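VC0179-like protein (Escherichia coli, PDB 4XJ6) probably joins nucleoside triphosphates into a cyclic dinucleotide, as a magnesium-dependent bacterial homologue of cyclic GMP-AMP synthase. Local coordinates at residues R280-K283 against A284-D287; A288-V292 against G293-S297; S78-E81 against R82-A86. One frame throughout, in Å; residues are numbered along the deposited sequence.

Contact 1. Residues R280-K283 against A284-D287; sequences RFMK and AWRD. With GH3 (3'-deoxy-guanosine-5'-triphosphate), chain D.
Met-282 and Trp-285 are brought together by their torsions: the methionine chain starts beside its own backbone N (chi1 -74°) and folds back at both chi2 and chi3, while the indole of Trp-285 swings to the far side from its N (chi1 163°). The two side chains then run alongside each other, and the methyl CE of Met-282 comes to rest 3.6 Å from Trp-285 CE3. Met-282 O also lies at the edge of the indole, near its plane, 3.5 Å from Trp-285 CE3, while it accepts Arg-286 N at 2.9 Å. On the polar face of the helix Lys-283 reaches the nucleotide through a chain kinked at chi3 (64°), and its NZ is gripped by GH3 O3G at 3.1 Å, by GH3 O3B at 3.2 Å and by the carbonyl O of Thr-117. Arg-286, bent at chi2 and chi3, turns one face of its guanidinium to Lys-283 CA, a turn earlier. Arg-286 NE bonds to Pro-295 O, and Arg-286 NH2 makes a weak bond to GH3 O1G (3.4 Å), its place in the model being less sure. Helices 318-335 and 357-377 receive Met-282, with Leu-369 of the latter touching both Met-282 and Trp-285. Helix 274-289 is thus amphipathic here, one face built into the helical core of the C-terminal domain and the other supplying basic side chains to the gamma-phosphate end of the triphosphate pocket, in keeping with a nucleotidyltransferase active site of the cyclic GMP-AMP synthase type.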
loop_
_atom_site.group_PDB
_atom_site.type_symbol
_atom_site.label_atom_id
_atom_site.label_comp_id
_atom_site.label_asym_id
_atom_site.label_seq_id
_atom_site.Cartn_x
_atom_site.Cartn_y
_atom_site.Cartn_z
ATOM N N ARG A 280 12.599 0.949 -6.567
ATOM C CA ARG A 280 11.998 2.216 -6.969
ATOM C C ARG A 280 11.909 2.311 -8.486
ATOM O O ARG A 280 10.881 2.707 -9.038
ATOM C CB ARG A 280 12.806 3.400 -6.433
ATOM C CG ARG A 280 12.564 3.746 -4.974
ATOM C CD ARG A 280 13.369 4.977 -4.586
ATOM N NE ARG A 280 13.080 5.423 -3.228
ATOM C CZ ARG A 280 12.039 6.180 -2.899
ATOM N NH1 ARG A 280 11.181 6.570 -3.831
ATOM N NH2 ARG A 280 11.853 6.543 -1.637
ATOM N N PHE A 281 12.999 1.943 -9.153
ATOM C CA PHE A 281 13.089 2.024 -10.608
ATOM C C PHE A 281 12.104 1.080 -11.295
ATOM O O PHE A 281 11.488 1.434 -12.300
ATOM C CB PHE A 281 14.519 1.719 -11.062
ATOM C CG PHE A 281 15.538 2.705 -10.559
ATOM C CD1 PHE A 281 15.156 3.972 -10.157
ATOM C CD2 PHE A 281 16.880 2.364 -10.489
ATOM C CE1 PHE A 281 16.089 4.880 -9.697
ATOM C CE2 PHE A 281 17.819 3.269 -10.027
ATOM C CZ PHE A 281 17.420 4.531 -9.630
ATOM N N MET A 282 11.958 -0.123 -10.747
ATOM C CA MET A 282 11.035 -1.107 -11.303
ATOM C C MET A 282 9.590 -0.657 -11.117
ATOM O O MET A 282 8.744 -0.870 -11.991
ATOM C CB MET A 282 11.249 -2.477 -10.661
ATOM C CG MET A 282 12.507 -3.195 -11.135
ATOM S SD MET A 282 12.676 -3.216 -12.933
ATOM C CE MET A 282 11.115 -3.939 -13.432
ATOM N N LYS A 283 9.313 -0.032 -9.977
ATOM C CA LYS A 283 7.984 0.500 -9.709
ATOM C C LYS A 283 7.695 1.682 -10.625
ATOM O O LYS A 283 6.560 1.878 -11.058
ATOM C CB LYS A 283 7.853 0.914 -8.245
ATOM C CG LYS A 283 7.845 -0.256 -7.274
ATOM C CD LYS A 283 7.991 0.206 -5.833
ATOM C CE LYS A 283 6.807 1.051 -5.387
ATOM N NZ LYS A 283 6.909 1.419 -3.945
ATOM N N ALA A 284 8.731 2.466 -10.911
ATOM C CA ALA A 284 8.624 3.568 -11.860
ATOM C C ALA A 284 8.322 3.029 -13.253
ATOM O O ALA A 284 7.501 3.585 -13.978
ATOM C CB ALA A 284 9.900 4.391 -11.869
ATOM N N TRP A 285 8.991 1.939 -13.616
ATOM C CA TRP A 285 8.742 1.274 -14.888
ATOM C C TRP A 285 7.298 0.797 -14.969
ATOM O O TRP A 285 6.651 0.936 -16.006
ATOM C CB TRP A 285 9.697 0.093 -15.086
ATOM C CG TRP A 285 9.240 -0.868 -16.146
ATOM C CD1 TRP A 285 9.447 -0.762 -17.491
ATOM C CD2 TRP A 285 8.505 -2.083 -15.949
ATOM N NE1 TRP A 285 8.886 -1.830 -18.143
ATOM C CE2 TRP A 285 8.301 -2.657 -17.220
ATOM C CE3 TRP A 285 7.997 -2.739 -14.824
ATOM C CZ2 TRP A 285 7.614 -3.856 -17.396
ATOM C CZ3 TRP A 285 7.316 -3.931 -15.002
ATOM C CH2 TRP A 285 7.129 -4.475 -16.276
ATOM N N ARG A 286 6.802 0.233 -13.871
ATOM C CA ARG A 286 5.423 -0.237 -13.807
ATOM C C ARG A 286 4.446 0.921 -13.976
ATOM O O ARG A 286 3.460 0.811 -14.702
ATOM C CB ARG A 286 5.159 -0.965 -12.483
ATOM C CG ARG A 286 3.702 -1.384 -12.278
ATOM C CD ARG A 286 2.966 -0.478 -11.295
ATOM N NE ARG A 286 3.069 -0.963 -9.922
ATOM C CZ ARG A 286 3.507 -0.239 -8.898
ATOM N NH1 ARG A 286 3.881 1.017 -9.082
ATOM N NH2 ARG A 286 3.565 -0.776 -7.690
ATOM N N ASP A 287 4.729 2.027 -13.295
ATOM C CA ASP A 287 3.866 3.204 -13.356
ATOM C C ASP A 287 3.868 3.829 -14.746
ATOM O O ASP A 287 2.889 4.449 -15.158
ATOM C CB ASP A 287 4.293 4.243 -12.314
ATOM C CG ASP A 287 4.063 3.770 -10.895
ATOM O OD1 ASP A 287 3.345 2.765 -10.719
ATOM O OD2 ASP A 287 4.593 4.399 -9.954
HETATM P PG GH3 D . 3.401 1.403 -3.420
HETATM O O1G GH3 D . 3.167 1.053 -4.869
HETATM O O2G GH3 D . 2.090 1.584 -2.696
HETATM O O3G GH3 D . 4.179 2.693 -3.337
HETATM O O3B GH3 D . 4.250 0.203 -2.762
HETATM P PB GH3 D . 3.781 -0.562 -1.420
HETATM O O1B GH3 D . 4.983 -1.189 -0.758
HETATM O O2B GH3 D . 3.123 0.371 -0.436
HETATM O O3A GH3 D . 2.784 -1.723 -1.935
HETATM P PA GH3 D . 1.210 -1.740 -1.607
HETATM O O1A GH3 D . 0.486 -2.466 -2.717
HETATM O O2A GH3 D . 0.656 -0.350 -1.420
HETATM O "O5'" GH3 D . 1.052 -2.560 -0.230
HETATM C "C5'" GH3 D . 1.321 -1.959 1.015
HETATM C "C4'" GH3 D . 1.484 -3.044 2.070
HETATM O "O4'" GH3 D . 0.385 -3.928 2.005
HETATM C "C3'" GH3 D . 2.731 -3.889 1.884
HETATM C "C2'" GH3 D . 2.300 -5.253 2.380
HETATM O "O2'" GH3 D . 2.665 -5.407 3.732
HETATM C "C1'" GH3 D . 0.786 -5.260 2.257
HETATM N N9 GH3 D . 0.410 -6.075 1.094
HETATM C C8 GH3 D . -0.006 -5.584 -0.116
HETATM N N7 GH3 D . -0.271 -6.624 -0.942
HETATM C C5 GH3 D . -0.035 -7.774 -0.264
HETATM C C6 GH3 D . -0.144 -9.111 -0.622
HETATM O O6 GH3 D . -0.521 -9.416 -1.751
HETATM N N1 GH3 D . 0.171 -10.092 0.293
HETATM C C2 GH3 D . 0.592 -9.747 1.558
HETATM N N2 GH3 D . 0.894 -10.700 2.439
HETATM N N3 GH3 D . 0.699 -8.416 1.909
HETATM C C4 GH3 D . 0.392 -7.444 1.017
#

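Contact 2. Residues A288-V292 against G293-S297; sequences AQWEV and GGPSS. With GH3 (3'-deoxy-guanosine-5'-triphosphate), chain D.
Trp-290 lays its indole against the backbone of Gly-293 and Gly-294 and the ring of Pro-295, and its CB begins the contact 3.5 Å from Gly-293 O. Beyond CB, CG and CD1 pass along the peptide leading into Gly-294, whose N is 3.4 Å from CD1. Gly-294 CA then sits almost squarely over the five-membered ring, 3.3 Å from its centroid and 7° off the normal, a close CH-pi contact made possible by a residue without a side chain at a positive phi of 88°. Trp-290 is the first residue to leave helical geometry after helix 274-289, and the loop lies folded against that helix end before Ser-296 takes the N-cap of helix 297-310, its side chain capping a backbone N in the first turn of that helix. At the far rim of the indole, CZ3 and CH2 are each 3.6 Å from Pro-295 CD, which covers the six-membered ring on the same face in a second CH-pi contact, the two side chains crossing at about a right angle. Further along, CB of Ser-297 approaches GH3 O3B at 3.3 Å; Ser-297 OG also points to GH3 O1G, a bond left doubtful by its less certain position. Thr-365 of helix 357-377 touches Trp-290, and Ile-362 and Met-366 pack against Pro-295.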
loop_
_atom_site.group_PDB
_atom_site.type_symbol
_atom_site.label_atom_id
_atom_site.label_comp_id
_atom_site.label_asym_id
_atom_site.label_seq_id
_atom_site.Cartn_x
_atom_site.Cartn_y
_atom_site.Cartn_z
ATOM N N ALA A 288 4.972 3.660 -15.465
ATOM C CA ALA A 288 5.097 4.188 -16.817
ATOM C C ALA A 288 4.336 3.332 -17.826
ATOM O O ALA A 288 3.698 3.853 -18.739
ATOM C CB ALA A 288 6.561 4.287 -17.206
ATOM N N GLN A 289 4.403 2.016 -17.656
ATOM C CA GLN A 289 3.742 1.097 -18.577
ATOM C C GLN A 289 2.248 0.980 -18.277
ATOM O O GLN A 289 1.433 0.808 -19.185
ATOM C CB GLN A 289 4.398 -0.285 -18.521
ATOM C CG GLN A 289 5.905 -0.274 -18.743
ATOM C CD GLN A 289 6.309 0.459 -20.005
ATOM O OE1 GLN A 289 5.684 0.307 -21.056
ATOM N NE2 GLN A 289 7.355 1.269 -19.905
ATOM N N TRP A 290 1.896 1.068 -16.999
ATOM C CA TRP A 290 0.501 1.013 -16.573
ATOM C C TRP A 290 0.064 2.319 -15.918
ATOM O O TRP A 290 0.624 2.717 -14.897
ATOM C CB TRP A 290 0.277 -0.135 -15.582
ATOM C CG TRP A 290 0.280 -1.522 -16.172
ATOM C CD1 TRP A 290 -0.795 -2.214 -16.650
ATOM C CD2 TRP A 290 1.411 -2.395 -16.308
ATOM N NE1 TRP A 290 -0.403 -3.454 -17.086
ATOM C CE2 TRP A 290 0.940 -3.590 -16.891
ATOM C CE3 TRP A 290 2.768 -2.276 -15.999
ATOM C CZ2 TRP A 290 1.792 -4.661 -17.171
ATOM C CZ3 TRP A 290 3.607 -3.341 -16.280
ATOM C CH2 TRP A 290 3.116 -4.519 -16.859
ATOM N N GLU A 291 -0.933 2.987 -16.492
ATOM C CA GLU A 291 -1.574 4.091 -15.786
ATOM C C GLU A 291 -2.281 3.513 -14.570
ATOM O O GLU A 291 -2.188 4.044 -13.465
ATOM C CB GLU A 291 -2.570 4.843 -16.671
ATOM C CG GLU A 291 -3.311 5.950 -15.928
ATOM C CD GLU A 291 -4.367 6.634 -16.773
ATOM O OE1 GLU A 291 -5.434 6.024 -16.998
ATOM O OE2 GLU A 291 -4.133 7.783 -17.207
ATOM N N VAL A 292 -2.981 2.407 -14.794
ATOM C CA VAL A 292 -3.638 1.674 -13.723
ATOM C C VAL A 292 -3.358 0.183 -13.899
ATOM O O VAL A 292 -3.228 -0.302 -15.023
ATOM C CB VAL A 292 -5.165 1.949 -13.700
ATOM C CG1 VAL A 292 -5.815 1.509 -15.006
ATOM C CG2 VAL A 292 -5.824 1.271 -12.505
ATOM N N GLY A 293 -3.231 -0.535 -12.788
ATOM C CA GLY A 293 -3.001 -1.966 -12.837
ATOM C C GLY A 293 -1.536 -2.332 -12.962
ATOM O O GLY A 293 -0.658 -1.571 -12.554
ATOM N N GLY A 294 -1.273 -3.501 -13.537
ATOM C CA GLY A 294 0.078 -4.022 -13.627
ATOM C C GLY A 294 0.423 -4.818 -12.385
ATOM O O GLY A 294 -0.387 -4.910 -11.464
ATOM N N PRO A 295 1.632 -5.394 -12.345
ATOM C CA PRO A 295 2.048 -6.197 -11.193
ATOM C C PRO A 295 2.140 -5.363 -9.915
ATOM O O PRO A 295 2.563 -4.201 -9.952
ATOM C CB PRO A 295 3.427 -6.705 -11.604
ATOM C CG PRO A 295 3.932 -5.679 -12.551
ATOM C CD PRO A 295 2.718 -5.240 -13.327
ATOM N N SER A 296 1.736 -5.950 -8.794
ATOM C CA SER A 296 1.778 -5.255 -7.515
ATOM C C SER A 296 3.209 -4.913 -7.112
ATOM O O SER A 296 4.165 -5.539 -7.572
ATOM C CB SER A 296 1.128 -6.103 -6.423
ATOM O OG SER A 296 1.849 -7.312 -6.225
ATOM N N SER A 297 3.345 -3.909 -6.253
ATOM C CA SER A 297 4.649 -3.511 -5.744
ATOM C C SER A 297 5.318 -4.649 -4.983
ATOM O O SER A 297 6.528 -4.837 -5.079
ATOM C CB SER A 297 4.523 -2.286 -4.837
ATOM O OG SER A 297 4.208 -1.126 -5.585
HETATM P PG GH3 D . 3.401 1.403 -3.420
HETATM O O1G GH3 D . 3.167 1.053 -4.869
HETATM O O2G GH3 D . 2.090 1.584 -2.696
HETATM O O3G GH3 D . 4.179 2.693 -3.337
HETATM O O3B GH3 D . 4.250 0.203 -2.762
HETATM P PB GH3 D . 3.781 -0.562 -1.420
HETATM O O1B GH3 D . 4.983 -1.189 -0.758
HETATM O O2B GH3 D . 3.123 0.371 -0.436
HETATM O O3A GH3 D . 2.784 -1.723 -1.935
HETATM P PA GH3 D . 1.210 -1.740 -1.607
HETATM O O1A GH3 D . 0.486 -2.466 -2.717
HETATM O O2A GH3 D . 0.656 -0.350 -1.420
HETATM O "O5'" GH3 D . 1.052 -2.560 -0.230
HETATM C "C5'" GH3 D . 1.321 -1.959 1.015
HETATM C "C4'" GH3 D . 1.484 -3.044 2.070
HETATM O "O4'" GH3 D . 0.385 -3.928 2.005
HETATM C "C3'" GH3 D . 2.731 -3.889 1.884
HETATM C "C2'" GH3 D . 2.300 -5.253 2.380
HETATM O "O2'" GH3 D . 2.665 -5.407 3.732
HETATM C "C1'" GH3 D . 0.786 -5.260 2.257
HETATM N N9 GH3 D . 0.410 -6.075 1.094
HETATM C C8 GH3 D . -0.006 -5.584 -0.116
HETATM N N7 GH3 D . -0.271 -6.624 -0.942
HETATM C C5 GH3 D . -0.035 -7.774 -0.264
HETATM C C6 GH3 D . -0.144 -9.111 -0.622
HETATM O O6 GH3 D . -0.521 -9.416 -1.751
HETATM N N1 GH3 D . 0.171 -10.092 0.293
HETATM C C2 GH3 D . 0.592 -9.747 1.558
HETATM N N2 GH3 D . 0.894 -10.700 2.439
HETATM N N3 GH3 D . 0.699 -8.416 1.909
HETATM C C4 GH3 D . 0.392 -7.444 1.017
#

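Contact 3. Residues S78-E81 against R82-A86; sequences SPEE and RADLA
Arg-82 doubles back over the first turn of its helix and packs tightly on Pro-79. Its chain, bent at chi3 (-62°), spreads the guanidinium so that Pro-79 CA lies 3.5 Å above one face, toward its rim, while NH2 is 3.6 Å from Pro-79 CG. Arg-82 NE forms a salt bridge with Glu-70. Lower in the same chain, Arg-82 CG presses to 3.3 Å from Ser-78 O, the carbonyl that also accepts Arg-82 N at 2.9 Å. Ser-78 is the N-cap, and its backbone N donates to Glu-81 OE1 (3.1 Å), meeting the anti side of the carboxylate; this supplies the half of a capping box in which the N3 side chain holds the N-cap amide. The side with Glu-80 and Asp-84 is looser. These carboxylates run alongside each other one turn apart, with planes 44° apart and Glu-80 OE2 4.4 Å from Asp-84 OD2. A water bridges the pair, donating to Asp-84 OD2 at 3.0 Å and, over a very short distance, to Glu-80 OE1, and a salt bridge from Arg-87 to Glu-80 probably eases the repulsion. Helix 79-90 lies between two others: Arg-66 of helix 62-69 meets Arg-82, Ala-83 and Ala-86, whereas Leu-154 of helix 149-166 touches Asp-84 and Leu-85.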
loop_
_atom_site.group_PDB
_atom_site.type_symbol
_atom_site.label_atom_id
_atom_site.label_comp_id
_atom_site.label_asym_id
_atom_site.label_seq_id
_atom_site.Cartn_x
_atom_site.Cartn_y
_atom_site.Cartn_z
ATOM N N SER A 78 -24.811 5.769 4.717
ATOM C CA SER A 78 -26.150 5.613 4.156
ATOM C C SER A 78 -27.100 5.171 5.273
ATOM O O SER A 78 -26.640 4.700 6.312
ATOM C CB SER A 78 -26.138 4.604 3.005
ATOM O OG SER A 78 -25.744 3.321 3.454
ATOM N N PRO A 79 -28.423 5.339 5.078
ATOM C CA PRO A 79 -29.394 4.951 6.113
ATOM C C PRO A 79 -29.257 3.511 6.618
ATOM O O PRO A 79 -29.329 3.290 7.829
ATOM C CB PRO A 79 -30.738 5.140 5.408
ATOM C CG PRO A 79 -30.489 6.252 4.446
ATOM C CD PRO A 79 -29.075 6.047 3.957
ATOM N N GLU A 80 -29.073 2.551 5.717
ATOM C CA GLU A 80 -28.928 1.158 6.127
ATOM C C GLU A 80 -27.682 0.978 6.985
ATOM O O GLU A 80 -27.693 0.228 7.961
ATOM C CB GLU A 80 -28.869 0.240 4.906
ATOM C CG GLU A 80 -29.141 -1.229 5.209
ATOM C CD GLU A 80 -27.973 -1.926 5.882
ATOM O OE1 GLU A 80 -26.826 -1.750 5.419
ATOM O OE2 GLU A 80 -28.205 -2.638 6.881
ATOM N N GLU A 81 -26.612 1.672 6.613
ATOM C CA GLU A 81 -25.347 1.587 7.334
ATOM C C GLU A 81 -25.448 2.212 8.721
ATOM O O GLU A 81 -24.808 1.746 9.662
ATOM C CB GLU A 81 -24.229 2.256 6.528
ATOM C CG GLU A 81 -23.851 1.492 5.268
ATOM C CD GLU A 81 -22.835 2.224 4.413
ATOM O OE1 GLU A 81 -22.816 3.472 4.449
ATOM O OE2 GLU A 81 -22.055 1.551 3.704
ATOM N N ARG A 82 -26.251 3.264 8.844
ATOM C CA ARG A 82 -26.479 3.896 10.139
ATOM C C ARG A 82 -27.307 2.984 11.035
ATOM O O ARG A 82 -27.043 2.861 12.232
ATOM C CB ARG A 82 -27.180 5.243 9.973
ATOM C CG ARG A 82 -26.392 6.246 9.163
ATOM C CD ARG A 82 -26.930 7.658 9.355
ATOM N NE ARG A 82 -28.314 7.793 8.909
ATOM C CZ ARG A 82 -28.670 8.165 7.684
ATOM N NH1 ARG A 82 -27.740 8.426 6.777
ATOM N NH2 ARG A 82 -29.952 8.270 7.364
ATOM N N ALA A 83 -28.309 2.344 10.440
ATOM C CA ALA A 83 -29.144 1.385 11.151
ATOM C C ALA A 83 -28.328 0.161 11.556
ATOM O O ALA A 83 -28.494 -0.372 12.653
ATOM C CB ALA A 83 -30.330 0.969 10.293
ATOM N N ASP A 84 -27.443 -0.273 10.665
ATOM C CA ASP A 84 -26.620 -1.451 10.905
ATOM C C ASP A 84 -25.647 -1.215 12.055
ATOM O O ASP A 84 -25.532 -2.043 12.961
ATOM C CB ASP A 84 -25.855 -1.836 9.639
ATOM C CG ASP A 84 -25.251 -3.222 9.724
ATOM O OD1 ASP A 84 -25.642 -3.994 10.628
ATOM O OD2 ASP A 84 -24.395 -3.547 8.875
ATOM N N LEU A 85 -24.953 -0.080 12.015
ATOM C CA LEU A 85 -24.011 0.285 13.068
ATOM C C LEU A 85 -24.733 0.477 14.395
ATOM O O LEU A 85 -24.193 0.164 15.456
ATOM C CB LEU A 85 -23.249 1.558 12.693
ATOM C CG LEU A 85 -22.143 1.965 13.668
ATOM C CD1 LEU A 85 -21.140 0.829 13.850
ATOM C CD2 LEU A 85 -21.449 3.236 13.197
ATOM N N ALA A 86 -25.955 0.995 14.322
ATOM C CA ALA A 86 -26.793 1.159 15.504
ATOM C C ALA A 86 -27.067 -0.193 16.144
ATOM O O ALA A 86 -26.943 -0.352 17.357
ATOM C CB ALA A 86 -28.099 1.855 15.144
HETATM O O HOH W 1 -24.480 -2.054 6.320
#

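Contacts 1 and 2 follow each other along helix 274-289 and its exit loop, with centres 8 Å apart. They are joined by a probable hydrogen bond from Arg-286 NE to Pro-295 O (3.3 Å) and by Trp-285 CH2 packing 3.7 Å from Trp-290 CZ3. Both reach the same bound nucleotide, contact 1 through Lys-283 and Arg-286 and contact 2 through Ser-297; a magnesium ion lies about 6 Å from the Lys-283 side chain. Contact 3 is remote from this pocket: its centre is about 42 Å from that of contact 1, across the centre of the chain, and its nearest atoms stay about 23 Å from contact 2.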